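Local coordinates for activating signal cointegrator 1 complex subunit 3 (Homo sapiens, PDB 6YXQ), which unwinds duplex DNA in the 3'-5' direction with energy from ATP hydrolysis, serving repair of alkylated DNA and rescue of stalled ribosomes, and binds ASCC2 through its N-terminal region, at residues L101-V111 and A131-I142; I55-E63 and F145-M156. All blocks are in the same frame, centred on the assembly; numbering follows the deposited sequence.

Interaction 1: L101-V111 and A131-I142; sequences LFMTFHLKDSV and ATAACNATNRII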
loop_
_atom_site.group_PDB
_atom_site.type_symbol
_atom_site.label_atom_id
_atom_site.label_comp_id
_atom_site.label_asym_id
_atom_site.label_seq_id
_atom_site.Cartn_x
_atom_site.Cartn_y
_atom_site.Cartn_z
ATOM N N LEU A 101 5.375 28.061 17.022
ATOM C CA LEU A 101 4.402 29.137 16.867
ATOM C C LEU A 101 4.866 30.144 15.825
ATOM O O LEU A 101 4.119 30.483 14.898
ATOM C CB LEU A 101 4.159 29.828 18.209
ATOM C CG LEU A 101 3.329 29.026 19.207
ATOM C CD1 LEU A 101 3.171 29.797 20.490
ATOM C CD2 LEU A 101 1.967 28.670 18.625
ATOM N N PHE A 102 6.106 30.629 15.965
ATOM C CA PHE A 102 6.643 31.593 15.011
ATOM C C PHE A 102 6.545 31.059 13.592
ATOM O O PHE A 102 6.066 31.754 12.690
ATOM C CB PHE A 102 8.091 31.935 15.358
ATOM C CG PHE A 102 8.759 32.836 14.355
ATOM C CD1 PHE A 102 8.708 34.213 14.498
ATOM C CD2 PHE A 102 9.449 32.308 13.274
ATOM C CE1 PHE A 102 9.330 35.048 13.577
ATOM C CE2 PHE A 102 10.068 33.140 12.345
ATOM C CZ PHE A 102 10.006 34.507 12.496
ATOM N N MET A 103 6.977 29.811 13.382
ATOM C CA MET A 103 6.929 29.233 12.044
ATOM C C MET A 103 5.497 29.010 11.576
ATOM O O MET A 103 5.234 29.009 10.369
ATOM C CB MET A 103 7.712 27.923 12.016
ATOM C CG MET A 103 9.190 28.112 12.280
ATOM S SD MET A 103 9.950 29.195 11.060
ATOM C CE MET A 103 9.433 28.364 9.568
ATOM N N THR A 104 4.563 28.825 12.508
ATOM C CA THR A 104 3.174 28.667 12.110
ATOM C C THR A 104 2.612 29.956 11.529
ATOM O O THR A 104 1.825 29.910 10.577
ATOM C CB THR A 104 2.342 28.194 13.303
ATOM O OG1 THR A 104 2.730 26.858 13.655
ATOM C CG2 THR A 104 0.856 28.212 12.965
ATOM N N PHE A 105 3.035 31.113 12.044
ATOM C CA PHE A 105 2.435 32.389 11.676
ATOM C C PHE A 105 3.371 33.300 10.892
ATOM O O PHE A 105 2.998 34.441 10.605
ATOM C CB PHE A 105 1.946 33.125 12.926
ATOM C CG PHE A 105 0.836 32.423 13.659
ATOM C CD1 PHE A 105 -0.442 32.366 13.127
ATOM C CD2 PHE A 105 1.066 31.834 14.890
ATOM C CE1 PHE A 105 -1.467 31.723 13.808
ATOM C CE2 PHE A 105 0.047 31.192 15.573
ATOM C CZ PHE A 105 -1.219 31.137 15.031
ATOM N N HIS A 106 4.572 32.839 10.533
ATOM C CA HIS A 106 5.523 33.753 9.901
ATOM C C HIS A 106 5.101 34.163 8.495
ATOM O O HIS A 106 5.597 35.177 7.989
ATOM C CB HIS A 106 6.937 33.150 9.899
ATOM C CG HIS A 106 7.207 32.195 8.777
ATOM N ND1 HIS A 106 6.936 30.846 8.863
ATOM C CD2 HIS A 106 7.764 32.388 7.558
ATOM C CE1 HIS A 106 7.291 30.255 7.737
ATOM N NE2 HIS A 106 7.800 31.168 6.929
ATOM N N LEU A 107 4.179 33.425 7.870
ATOM C CA LEU A 107 3.662 33.759 6.545
ATOM C C LEU A 107 2.162 34.027 6.548
ATOM O O LEU A 107 1.562 34.146 5.473
ATOM C CB LEU A 107 3.977 32.641 5.549
ATOM C CG LEU A 107 5.441 32.481 5.164
ATOM C CD1 LEU A 107 5.658 31.203 4.370
ATOM C CD2 LEU A 107 5.901 33.692 4.389
ATOM N N LYS A 108 1.540 34.114 7.724
ATOM C CA LYS A 108 0.104 34.321 7.852
ATOM C C LYS A 108 -0.143 35.451 8.840
ATOM O O LYS A 108 0.526 35.531 9.873
ATOM C CB LYS A 108 -0.593 33.033 8.315
ATOM C CG LYS A 108 -0.297 31.831 7.425
ATOM C CD LYS A 108 -0.866 30.542 7.995
ATOM C CE LYS A 108 -0.021 29.326 7.632
ATOM N NZ LYS A 108 0.201 28.403 8.793
ATOM N N ASP A 109 -1.095 36.328 8.523
ATOM C CA ASP A 109 -1.347 37.513 9.336
ATOM C C ASP A 109 -2.591 37.394 10.203
ATOM O O ASP A 109 -3.071 38.407 10.721
ATOM C CB ASP A 109 -1.450 38.761 8.455
ATOM C CG ASP A 109 -2.527 38.646 7.408
ATOM O OD1 ASP A 109 -3.709 38.500 7.782
ATOM O OD2 ASP A 109 -2.188 38.709 6.207
ATOM N N SER A 110 -3.118 36.189 10.385
ATOM C CA SER A 110 -4.299 35.999 11.216
ATOM C C SER A 110 -4.339 34.553 11.689
ATOM O O SER A 110 -3.560 33.708 11.245
ATOM C CB SER A 110 -5.584 36.365 10.466
ATOM O OG SER A 110 -5.790 35.511 9.354
ATOM N N VAL A 111 -5.260 34.286 12.605
ATOM C CA VAL A 111 -5.459 32.950 13.152
ATOM C C VAL A 111 -6.550 32.267 12.340
ATOM O O VAL A 111 -7.692 32.734 12.304
ATOM C CB VAL A 111 -5.836 33.014 14.639
ATOM C CG1 VAL A 111 -6.124 31.634 15.171
ATOM C CG2 VAL A 111 -4.729 33.683 15.443
ATOM N N ALA A 131 -2.740 31.745 20.824
ATOM C CA ALA A 131 -2.509 31.714 19.387
ATOM C C ALA A 131 -2.603 33.115 18.795
ATOM O O ALA A 131 -1.768 33.507 17.969
ATOM C CB ALA A 131 -3.506 30.770 18.720
ATOM N N THR A 132 -3.609 33.890 19.216
ATOM C CA THR A 132 -3.718 35.272 18.745
ATOM C C THR A 132 -2.492 36.083 19.151
ATOM O O THR A 132 -1.932 36.832 18.342
ATOM C CB THR A 132 -4.986 35.941 19.283
ATOM O OG1 THR A 132 -6.122 35.526 18.515
ATOM C CG2 THR A 132 -4.857 37.452 19.177
ATOM N N ALA A 133 -2.072 35.956 20.411
ATOM C CA ALA A 133 -0.927 36.722 20.894
ATOM C C ALA A 133 0.330 36.396 20.096
ATOM O O ALA A 133 1.069 37.299 19.672
ATOM C CB ALA A 133 -0.706 36.445 22.377
ATOM N N ALA A 134 0.585 35.100 19.888
ATOM C CA ALA A 134 1.764 34.663 19.147
ATOM C C ALA A 134 1.711 35.114 17.693
ATOM O O ALA A 134 2.734 35.519 17.128
ATOM C CB ALA A 134 1.897 33.145 19.229
ATOM N N CYS A 135 0.532 35.057 17.068
ATOM C CA CYS A 135 0.412 35.530 15.694
ATOM C C CYS A 135 0.659 37.035 15.599
ATOM O O CYS A 135 1.331 37.502 14.671
ATOM C CB CYS A 135 -0.961 35.175 15.137
ATOM S SG CYS A 135 -1.247 35.847 13.505
ATOM N N ASN A 136 0.129 37.808 16.552
ATOM C CA ASN A 136 0.368 39.249 16.541
ATOM C C ASN A 136 1.851 39.562 16.693
ATOM O O ASN A 136 2.392 40.402 15.963
ATOM C CB ASN A 136 -0.442 39.934 17.644
ATOM C CG ASN A 136 -1.930 39.968 17.343
ATOM O OD1 ASN A 136 -2.363 39.549 16.272
ATOM N ND2 ASN A 136 -2.719 40.454 18.296
ATOM N N ALA A 137 2.527 38.892 17.629
ATOM C CA ALA A 137 3.955 39.135 17.814
ATOM C C ALA A 137 4.752 38.749 16.572
ATOM O O ALA A 137 5.665 39.475 16.153
ATOM C CB ALA A 137 4.455 38.374 19.037
ATOM N N THR A 138 4.411 37.615 15.960
ATOM C CA THR A 138 5.122 37.178 14.765
ATOM C C THR A 138 4.954 38.168 13.624
ATOM O O THR A 138 5.913 38.460 12.899
ATOM C CB THR A 138 4.628 35.803 14.340
ATOM O OG1 THR A 138 4.731 34.906 15.451
ATOM C CG2 THR A 138 5.465 35.293 13.201
ATOM N N ASN A 139 3.739 38.688 13.439
ATOM C CA ASN A 139 3.527 39.633 12.349
ATOM C C ASN A 139 4.189 40.971 12.641
ATOM O O ASN A 139 4.665 41.642 11.717
ATOM C CB ASN A 139 2.036 39.802 12.081
ATOM C CG ASN A 139 1.503 38.735 11.159
ATOM O OD1 ASN A 139 1.568 38.861 9.936
ATOM N ND2 ASN A 139 0.998 37.659 11.738
ATOM N N ARG A 140 4.237 41.367 13.915
ATOM C CA ARG A 140 5.030 42.527 14.288
ATOM C C ARG A 140 6.478 42.340 13.869
ATOM O O ARG A 140 7.083 43.246 13.285
ATOM C CB ARG A 140 4.931 42.777 15.795
ATOM C CG ARG A 140 3.791 43.697 16.213
ATOM C CD ARG A 140 3.981 44.221 17.630
ATOM N NE ARG A 140 3.996 43.140 18.613
ATOM C CZ ARG A 140 2.909 42.595 19.155
ATOM N NH1 ARG A 140 1.700 43.027 18.815
ATOM N NH2 ARG A 140 3.031 41.612 20.037
ATOM N N ILE A 141 7.043 41.158 14.136
ATOM C CA ILE A 141 8.437 40.904 13.770
ATOM C C ILE A 141 8.617 40.955 12.254
ATOM O O ILE A 141 9.520 41.625 11.740
ATOM C CB ILE A 141 8.910 39.557 14.341
ATOM C CG1 ILE A 141 9.180 39.680 15.834
ATOM C CG2 ILE A 141 10.167 39.085 13.627
ATOM C CD1 ILE A 141 9.712 38.398 16.448
ATOM N N ILE A 142 7.758 40.244 11.517
ATOM C CA ILE A 142 7.923 40.156 10.066
ATOM C C ILE A 142 7.721 41.516 9.409
ATOM O O ILE A 142 8.266 41.782 8.328
ATOM C CB ILE A 142 6.967 39.098 9.479
ATOM C CG1 ILE A 142 7.254 37.720 10.078
ATOM C CG2 ILE A 142 7.118 39.014 7.976
ATOM C CD1 ILE A 142 8.604 37.168 9.705
#
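Phe105 drives its ring into a hole on helix 128-142 lined by Ala131, Ala134, Cys135 and Thr138, and this is the tightly packed heart of the contact. CB of Cys135 lies over one face, 3.6 Å from the ring centroid of Phe105 and only 15° off the normal, a CH-pi contact; the methyl CG2 of Thr104 covers the opposite face. The sulfur of Cys135 stands oblique to the same ring. A turn earlier, Phe102 has CG anti to its backbone N (chi1 175°), which carries the ring along helix 128-142: its CD1 meets CG2 of Thr138 at 3.7 Å, CG2 of Ile141 comes up at the ring edge, and CD1 of Ile142 nears CZ. Thr138 OG1 bonds back to Ala134 O, while its CG2 faces Phe102. At the other flank CD1 of Leu101 rests on CB of Ala134, 3.8 Å away. This is an all-helical bundle in the ASCC2-binding region, N-terminal to the helicase domains; the 101-105 and 131-142 segments cross at -70°, with a closest axis approach of 8.9 Å. A type I turn from Phe105 to Lys108 leads into a looser, more open loop. Here Asn139 does the holding: its ND2 donates to Lys108 O at 2.9 Å, nearly straight and on a lone pair in the carbonyl plane, while also bonding Cys135 O on its own helix. With both bonds close to the amide plane, the group's rotation is fixed, and its OD1 lies 3.4 Å from CB of Asp109. Asp109 and Ser110 lie on the exposed side, and Val111 returns to the helix with CG2 against CA of Thr132, 3.8 Å off.

Interaction 2: I55-E63 and F145-M156; sequences IKFLNEKLE and FSQDDLTALVQM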
loop_
_atom_site.group_PDB
_atom_site.type_symbol
_atom_site.label_atom_id
_atom_site.label_comp_id
_atom_site.label_asym_id
_atom_site.label_seq_id
_atom_site.Cartn_x
_atom_site.Cartn_y
_atom_site.Cartn_z
ATOM N N ILE A 55 16.412 33.042 16.205
ATOM C CA ILE A 55 16.958 34.310 16.691
ATOM C C ILE A 55 18.325 34.586 16.063
ATOM O O ILE A 55 18.705 35.752 15.891
ATOM C CB ILE A 55 16.997 34.373 18.232
ATOM C CG1 ILE A 55 18.187 33.617 18.809
ATOM C CG2 ILE A 55 15.682 33.869 18.835
ATOM C CD1 ILE A 55 18.457 33.983 20.251
ATOM N N LYS A 56 19.059 33.545 15.646
ATOM C CA LYS A 56 20.258 33.783 14.847
ATOM C C LYS A 56 19.907 34.507 13.554
ATOM O O LYS A 56 20.522 35.523 13.213
ATOM C CB LYS A 56 20.980 32.473 14.541
ATOM C CG LYS A 56 22.292 32.677 13.777
ATOM C CD LYS A 56 23.105 31.399 13.644
ATOM C CE LYS A 56 22.457 30.438 12.667
ATOM N NZ LYS A 56 23.420 29.469 12.074
ATOM N N PHE A 57 18.916 33.991 12.822
ATOM C CA PHE A 57 18.466 34.654 11.600
ATOM C C PHE A 57 18.068 36.097 11.877
ATOM O O PHE A 57 18.537 37.022 11.206
ATOM C CB PHE A 57 17.297 33.886 10.980
ATOM C CG PHE A 57 16.854 34.421 9.642
ATOM C CD1 PHE A 57 16.012 35.516 9.557
ATOM C CD2 PHE A 57 17.275 33.822 8.469
ATOM C CE1 PHE A 57 15.610 36.009 8.327
ATOM C CE2 PHE A 57 16.873 34.305 7.238
ATOM C CZ PHE A 57 16.040 35.400 7.167
ATOM N N LEU A 58 17.198 36.306 12.867
ATOM C CA LEU A 58 16.703 37.651 13.149
ATOM C C LEU A 58 17.843 38.619 13.446
ATOM O O LEU A 58 17.841 39.755 12.957
ATOM C CB LEU A 58 15.720 37.606 14.315
ATOM C CG LEU A 58 14.404 36.874 14.068
ATOM C CD1 LEU A 58 13.667 36.618 15.374
ATOM C CD2 LEU A 58 13.550 37.685 13.130
ATOM N N ASN A 59 18.833 38.189 14.240
ATOM C CA ASN A 59 19.941 39.077 14.588
ATOM C C ASN A 59 20.877 39.291 13.408
ATOM O O ASN A 59 21.509 40.349 13.294
ATOM C CB ASN A 59 20.720 38.505 15.773
ATOM C CG ASN A 59 20.125 38.899 17.104
ATOM O OD1 ASN A 59 20.286 40.030 17.554
ATOM N ND2 ASN A 59 19.428 37.966 17.743
ATOM N N GLU A 60 20.978 38.302 12.530
ATOM C CA GLU A 60 21.876 38.367 11.391
ATOM C C GLU A 60 21.343 39.264 10.280
ATOM O O GLU A 60 22.139 39.783 9.491
ATOM C CB GLU A 60 22.114 36.940 10.883
ATOM C CG GLU A 60 23.101 36.768 9.755
ATOM C CD GLU A 60 23.116 35.339 9.248
ATOM O OE1 GLU A 60 22.736 35.105 8.083
ATOM O OE2 GLU A 60 23.504 34.440 10.021
ATOM N N LYS A 61 20.026 39.479 10.215
ATOM C CA LYS A 61 19.401 40.169 9.094
ATOM C C LYS A 61 18.894 41.560 9.428
ATOM O O LYS A 61 18.596 42.324 8.505
ATOM C CB LYS A 61 18.219 39.354 8.547
ATOM C CG LYS A 61 18.576 37.971 8.044
ATOM C CD LYS A 61 19.703 38.031 7.037
ATOM C CE LYS A 61 19.447 37.088 5.878
ATOM N NZ LYS A 61 19.653 37.784 4.582
ATOM N N LEU A 62 18.770 41.902 10.706
ATOM C CA LEU A 62 18.123 43.135 11.122
ATOM C C LEU A 62 19.058 43.971 11.989
ATOM O O LEU A 62 19.937 43.441 12.677
ATOM C CB LEU A 62 16.823 42.826 11.874
ATOM C CG LEU A 62 15.849 41.914 11.117
ATOM C CD1 LEU A 62 14.556 41.749 11.878
ATOM C CD2 LEU A 62 15.561 42.436 9.716
ATOM N N GLU A 63 18.863 45.287 11.948
ATOM C CA GLU A 63 19.710 46.189 12.713
ATOM C C GLU A 63 19.302 46.219 14.182
ATOM O O GLU A 63 18.153 45.929 14.544
ATOM C CB GLU A 63 19.666 47.602 12.127
ATOM C CG GLU A 63 18.292 48.065 11.673
ATOM C CD GLU A 63 18.333 49.421 10.979
ATOM O OE1 GLU A 63 17.754 49.547 9.879
ATOM O OE2 GLU A 63 18.947 50.359 11.535
ATOM N N PHE A 145 10.883 42.773 8.253
ATOM C CA PHE A 145 11.638 42.104 7.203
ATOM C C PHE A 145 11.522 42.903 5.919
ATOM O O PHE A 145 10.458 43.436 5.592
ATOM C CB PHE A 145 11.126 40.674 6.963
ATOM C CG PHE A 145 11.567 39.662 7.999
ATOM C CD1 PHE A 145 11.773 40.026 9.322
ATOM C CD2 PHE A 145 11.726 38.331 7.652
ATOM C CE1 PHE A 145 12.153 39.089 10.265
ATOM C CE2 PHE A 145 12.105 37.391 8.592
ATOM C CZ PHE A 145 12.318 37.770 9.899
ATOM N N SER A 146 12.634 43.016 5.209
ATOM C CA SER A 146 12.535 43.285 3.791
ATOM C C SER A 146 12.187 41.995 3.069
ATOM O O SER A 146 12.303 40.892 3.616
ATOM C CB SER A 146 13.838 43.857 3.249
ATOM O OG SER A 146 14.839 42.859 3.211
ATOM N N GLN A 147 11.751 42.147 1.820
ATOM C CA GLN A 147 11.239 40.991 1.098
ATOM C C GLN A 147 12.365 40.054 0.661
ATOM O O GLN A 147 12.167 38.830 0.592
ATOM C CB GLN A 147 10.370 41.450 -0.083
ATOM C CG GLN A 147 9.479 40.309 -0.419
ATOM C CD GLN A 147 10.269 39.173 -0.941
ATOM O OE1 GLN A 147 11.043 39.284 -1.883
ATOM N NE2 GLN A 147 10.205 38.102 -0.213
ATOM N N ASP A 148 13.559 40.601 0.428
ATOM C CA ASP A 148 14.748 39.768 0.293
ATOM C C ASP A 148 15.001 38.963 1.567
ATOM O O ASP A 148 15.307 37.763 1.509
ATOM C CB ASP A 148 15.960 40.642 -0.048
ATOM C CG ASP A 148 16.078 40.943 -1.548
ATOM O OD1 ASP A 148 15.297 40.373 -2.346
ATOM O OD2 ASP A 148 16.973 41.729 -1.931
ATOM N N ASP A 149 14.866 39.607 2.729
ATOM C CA ASP A 149 14.991 38.900 4.002
ATOM C C ASP A 149 13.958 37.783 4.121
ATOM O O ASP A 149 14.272 36.674 4.575
ATOM C CB ASP A 149 14.840 39.883 5.162
ATOM C CG ASP A 149 16.071 40.721 5.372
ATOM O OD1 ASP A 149 17.167 40.262 4.984
ATOM O OD2 ASP A 149 15.944 41.837 5.921
ATOM N N LEU A 150 12.715 38.063 3.730
ATOM C CA LEU A 150 11.666 37.059 3.842
ATOM C C LEU A 150 11.969 35.857 2.959
ATOM O O LEU A 150 11.792 34.711 3.384
ATOM C CB LEU A 150 10.312 37.672 3.481
ATOM C CG LEU A 150 9.050 37.167 4.189
ATOM C CD1 LEU A 150 7.857 37.967 3.700
ATOM C CD2 LEU A 150 8.812 35.687 3.969
ATOM N N THR A 151 12.429 36.093 1.724
ATOM C CA THR A 151 12.787 34.963 0.867
ATOM C C THR A 151 13.982 34.212 1.425
ATOM O O THR A 151 14.085 32.993 1.258
ATOM C CB THR A 151 13.087 35.406 -0.565
ATOM O OG1 THR A 151 14.128 36.379 -0.557
ATOM C CG2 THR A 151 11.861 35.982 -1.223
ATOM N N ALA A 152 14.907 34.922 2.073
ATOM C CA ALA A 152 16.002 34.233 2.743
ATOM C C ALA A 152 15.476 33.290 3.820
ATOM O O ALA A 152 15.937 32.148 3.946
ATOM C CB ALA A 152 16.969 35.249 3.342
ATOM N N LEU A 153 14.505 33.752 4.605
ATOM C CA LEU A 153 13.915 32.886 5.620
ATOM C C LEU A 153 13.218 31.693 4.979
ATOM O O LEU A 153 13.367 30.554 5.437
ATOM C CB LEU A 153 12.936 33.675 6.493
ATOM C CG LEU A 153 12.173 32.878 7.559
ATOM C CD1 LEU A 153 13.126 32.291 8.574
ATOM C CD2 LEU A 153 11.162 33.750 8.261
ATOM N N VAL A 154 12.451 31.936 3.919
ATOM C CA VAL A 154 11.735 30.843 3.265
ATOM C C VAL A 154 12.720 29.824 2.711
ATOM O O VAL A 154 12.541 28.611 2.875
ATOM C CB VAL A 154 10.808 31.385 2.163
ATOM C CG1 VAL A 154 10.088 30.233 1.482
ATOM C CG2 VAL A 154 9.813 32.378 2.745
ATOM N N GLN A 155 13.773 30.304 2.039
ATOM C CA GLN A 155 14.802 29.418 1.508
ATOM C C GLN A 155 15.471 28.628 2.619
ATOM O O GLN A 155 15.813 27.459 2.433
ATOM C CB GLN A 155 15.853 30.222 0.741
ATOM C CG GLN A 155 15.558 30.464 -0.724
ATOM C CD GLN A 155 16.725 31.135 -1.433
ATOM O OE1 GLN A 155 17.847 31.152 -0.922
ATOM N NE2 GLN A 155 16.459 31.710 -2.602
ATOM N N MET A 156 15.683 29.258 3.777
ATOM C CA MET A 156 16.303 28.560 4.897
ATOM C C MET A 156 15.410 27.449 5.428
ATOM O O MET A 156 15.894 26.353 5.734
ATOM C CB MET A 156 16.633 29.550 6.006
ATOM C CG MET A 156 17.825 29.151 6.823
ATOM S SD MET A 156 18.284 30.458 7.956
ATOM C CE MET A 156 17.292 30.048 9.371
#
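Phe57 fits as a knob into a hole made by Asp149, Ala152, Leu153 and Met156, joining two roughly antiparallel helices of the bundle, 51-61 and 147-163; the axes of 55-61 and 147-156 approach to 11.5 Å at an angle of 153°. Large side chains fill that wide gap. Among the aromatic contacts is a CH-pi one: CD1 of Leu153 sits over the centre of the Phe57 ring, 4.2 Å from its centroid and almost on the normal, with CG of Lys61 on the opposite face. Met156 makes a Met-aromatic contact at the ring edge, its SD 3.5 Å from CD2 of Phe57. Phe145 is a near-parallel neighbour of Phe57, planes at 29°, but the rings are slid apart and barely overlap.

Apolar packing continues round Phe145. CD2 of Leu58 comes in at its edge, 3.5 Å from CZ of Phe145, and Leu62 crosses it at about a right angle with CD1. Leu58 and Leu62 also reach helix 64-85 behind them.

The polar part is a salt bridge between partly exposed residues, long at 3.5 Å from Lys61 NZ to Asp149 OD1. Bends at chi2, chi3 and chi4 curl the lysine back beside the carboxylate, so that its NZ also lies 3.9 Å from CB of Ala152. Ser146 caps helix 147-163: its OG accepts from Asp149 N at 3.3 Å, and weakly donates to OD2 of Asp149.

Overall arrangement
Interactions 1 and 2 lie on the same side of the chain's centre, their own centres about 15 Å apart. Along the chain the order is 55-63, 101-111, 131-142, 145-156, so interaction 2 brackets interaction 1, and helices 128-142 and 147-163 follow directly on one another. The two contacts touch directly: Leu58 packs on Ile141, Leu153 reaches His106 and Phe102, and, farther out, Leu107 meets Leu150. Helix 64-85 backs both, against Thr138 and Ile141 in one and Leu58 and Leu62 in the other. Together they tie helices 51-61, 91-105, 128-142 and 147-163 into one compact bundle within the region required for binding ASCC2, although ASCC2 touches none of these four segments.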